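Local coordinates for peptidoglycan glycosyltransferase (Eggerthella lenta, PDB 4MNR), which is a penicillin-binding protein whose transpeptidase domain has the fold shared by penicillin-binding proteins and serine beta-lactamases, at residues G178-P183 with G316-V321. Numbering follows the deposited sequence.
Sequences GSLYAP and GPQATV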
ATOM      1  N   GLY A 178       2.708  -3.154  -8.115  1.00 13.56           N
ATOM      2  CA  GLY A 178       3.253  -4.298  -8.839  1.00 12.77           C
ATOM      3  C   GLY A 178       4.280  -5.179  -8.153  1.00 13.33           C
ATOM      4  O   GLY A 178       4.772  -6.130  -8.762  1.00 16.05           O
ATOM      5  N   SER A 179       4.585  -4.875  -6.893  1.00 10.11           N
ATOM      6  CA  SER A 179       5.677  -5.519  -6.158  1.00 12.95           C
ATOM      7  C   SER A 179       5.251  -6.030  -4.777  1.00 13.69           C
ATOM      8  O   SER A 179       4.590  -5.313  -4.031  1.00 12.68           O
ATOM      9  CB  SER A 179       6.822  -4.513  -5.981  1.00 14.39           C
ATOM     10  OG  SER A 179       7.367  -4.148  -7.237  1.00 15.77           O
ATOM     11  N   LEU A 180       5.664  -7.248  -4.416  1.00 13.31           N
ATOM     12  CA  LEU A 180       5.400  -7.761  -3.065  1.00  9.12           C
ATOM     13  C   LEU A 180       6.503  -7.388  -2.090  1.00  9.91           C
ATOM     14  O   LEU A 180       7.689  -7.530  -2.396  1.00 14.00           O
ATOM     15  CB  LEU A 180       5.257  -9.284  -3.060  1.00 10.99           C
ATOM     16  CG  LEU A 180       4.017  -9.838  -3.750  1.00 11.47           C
ATOM     17  CD1 LEU A 180       4.060 -11.369  -3.719  1.00 15.83           C
ATOM     18  CD2 LEU A 180       2.762  -9.312  -3.082  1.00 12.85           C
ATOM     19  N   TYR A 181       6.103  -6.972  -0.902  1.00  8.78           N
ATOM     20  CA  TYR A 181       7.038  -6.629   0.169  1.00  9.80           C
ATOM     21  C   TYR A 181       6.673  -7.384   1.443  1.00 11.67           C
ATOM     22  O   TYR A 181       5.513  -7.720   1.657  1.00 10.79           O
ATOM     23  CB  TYR A 181       6.927  -5.142   0.507  1.00  9.25           C
ATOM     24  CG  TYR A 181       7.495  -4.159  -0.503  1.00  8.23           C
ATOM     25  CD1 TYR A 181       8.830  -3.785  -0.446  1.00 13.90           C
ATOM     26  CD2 TYR A 181       6.693  -3.584  -1.478  1.00 11.31           C
ATOM     27  CE1 TYR A 181       9.359  -2.879  -1.343  1.00 17.60           C
ATOM     28  CE2 TYR A 181       7.217  -2.683  -2.387  1.00 13.23           C
ATOM     29  CZ  TYR A 181       8.547  -2.330  -2.308  1.00 16.15           C
ATOM     30  OH  TYR A 181       9.092  -1.422  -3.196  1.00 17.32           O
ATOM     31  N   ALA A 182       7.653  -7.622   2.312  1.00 11.99           N
ATOM     32  CA  ALA A 182       7.322  -8.000   3.687  1.00  9.43           C
ATOM     33  C   ALA A 182       6.807  -6.747   4.390  1.00 10.99           C
ATOM     34  O   ALA A 182       7.472  -5.702   4.362  1.00 10.66           O
ATOM     35  CB  ALA A 182       8.552  -8.502   4.395  1.00 12.51           C
ATOM     36  N   PRO A 183       5.631  -6.837   5.031  1.00  8.84           N
ATOM     37  CA  PRO A 183       5.065  -5.622   5.632  1.00  7.45           C
ATOM     38  C   PRO A 183       5.651  -5.318   7.001  1.00 11.94           C
ATOM     39  O   PRO A 183       5.459  -4.211   7.519  1.00 13.69           O
ATOM     40  CB  PRO A 183       3.576  -5.954   5.761  1.00 10.88           C
ATOM     41  CG  PRO A 183       3.551  -7.458   5.943  1.00 10.07           C
ATOM     42  CD  PRO A 183       4.687  -7.975   5.063  1.00 10.94           C
ATOM     43  N   GLY A 316       4.707 -15.918   4.132  1.00 13.59           N
ATOM     44  CA  GLY A 316       3.913 -14.713   4.237  1.00 10.04           C
ATOM     45  C   GLY A 316       3.932 -14.210   5.653  1.00 10.36           C
ATOM     46  O   GLY A 316       4.398 -14.916   6.545  1.00 12.92           O
ATOM     47  N   PRO A 317       3.393 -13.012   5.874  1.00 11.58           N
ATOM     48  CA  PRO A 317       2.729 -12.212   4.832  1.00  8.55           C
ATOM     49  C   PRO A 317       3.668 -11.522   3.845  1.00 11.56           C
ATOM     50  O   PRO A 317       4.761 -11.082   4.212  1.00 11.03           O
ATOM     51  CB  PRO A 317       1.998 -11.146   5.640  1.00  8.05           C
ATOM     52  CG  PRO A 317       2.834 -10.997   6.898  1.00  8.48           C
ATOM     53  CD  PRO A 317       3.302 -12.381   7.206  1.00  8.58           C
ATOM     54  N   GLN A 318       3.235 -11.455   2.590  1.00 10.55           N
ATOM     55  CA  GLN A 318       3.893 -10.616   1.591  1.00  8.65           C
ATOM     56  C   GLN A 318       2.777  -9.800   0.973  1.00  8.39           C
ATOM     57  O   GLN A 318       1.745 -10.347   0.581  1.00 11.28           O
ATOM     58  CB  GLN A 318       4.541 -11.456   0.504  1.00 14.08           C
ATOM     59  CG  GLN A 318       5.543 -12.460   1.025  1.00 15.14           C
ATOM     60  CD  GLN A 318       6.183 -13.245  -0.095  1.00 19.05           C
ATOM     61  OE1 GLN A 318       6.075 -14.471  -0.156  1.00 23.11           O
ATOM     62  NE2 GLN A 318       6.856 -12.544  -0.992  1.00 16.67           N
ATOM     63  N   ALA A 319       2.981  -8.497   0.867  1.00  8.86           N
ATOM     64  CA  ALA A 319       1.885  -7.647   0.443  1.00  9.22           C
ATOM     65  C   ALA A 319       2.359  -6.584  -0.521  1.00  7.99           C
ATOM     66  O   ALA A 319       3.514  -6.153  -0.462  1.00  9.89           O
ATOM     67  CB  ALA A 319       1.246  -6.979   1.653  1.00 10.73           C
ATOM     68  N   THR A 320       1.445  -6.125  -1.369  1.00  8.05           N
ATOM     69  CA  THR A 320       1.722  -4.911  -2.134  1.00 10.44           C
ATOM     70  C   THR A 320       1.467  -3.684  -1.278  1.00 11.30           C
ATOM     71  O   THR A 320       0.794  -3.766  -0.260  1.00  8.75           O
ATOM     72  CB  THR A 320       0.835  -4.834  -3.380  1.00 10.88           C
ATOM     73  OG1 THR A 320      -0.544  -4.879  -3.000  1.00 11.05           O
ATOM     74  CG2 THR A 320       1.130  -5.981  -4.305  1.00 12.32           C
ATOM     75  N   VAL A 321       1.985  -2.531  -1.693  1.00 10.21           N
ATOM     76  CA  VAL A 321       1.709  -1.301  -0.956  1.00  9.27           C
ATOM     77  C   VAL A 321       0.213  -0.983  -1.054  1.00 10.60           C
ATOM     78  O   VAL A 321      -0.410  -0.517  -0.095  1.00 10.11           O
ATOM     79  CB  VAL A 321       2.580  -0.143  -1.472  1.00 10.24           C
ATOM     80  CG1 VAL A 321       2.291   1.143  -0.685  1.00 12.93           C
ATOM     81  CG2 VAL A 321       4.049  -0.538  -1.356  1.00 11.41           C
TER
HETATM   82  O   HOH W   1       3.346  -2.915  -4.197  1.00 14.88           O
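The Tyr-181 ring has Ala-319 O at its edge, near the ring plane, while Val-321 CG2 meets it obliquely, 4.0 Å from Tyr-181 CE2. With CG anti to its own carbonyl carbon (chi1 -72°), the ring sits beside its own backbone N and hence next to Ala-319 O; its OH bonds Glu-432 OE2. Both side chains also touch Trp-413 and Val-430 of the central sheet. The puckered rings of Pro-183 and Pro-317, the latter after a cis peptide bond, cross at about a right angle, with Pro-183 CG 3.7 Å from Pro-317 CG. Between these two contacts the backbones form a single antiparallel bridge, the hydrogen-bonded pair Tyr-181 and Ala-319. Tyr-181 N reaches Ala-319 O at 2.8 Å from above the carbonyl plane; Ala-319 N returns to Tyr-181 O at 2.8 Å, within the carbonyl plane and nearly straight (168°). Beyond the bridge, one water donates to Ser-179 O (2.7 Å) and accepts from Val-321 N (2.9 Å), at the start of helix 321-332, where Thr-320, at the N-cap, binds Glu-323 N through OG1. Two backbone hydrogen bonds and a bridging water thus join two loops, each leading into a helix, yet Pro-317 O is buried without a hydrogen-bond partner, Pro-183 CD packed against it.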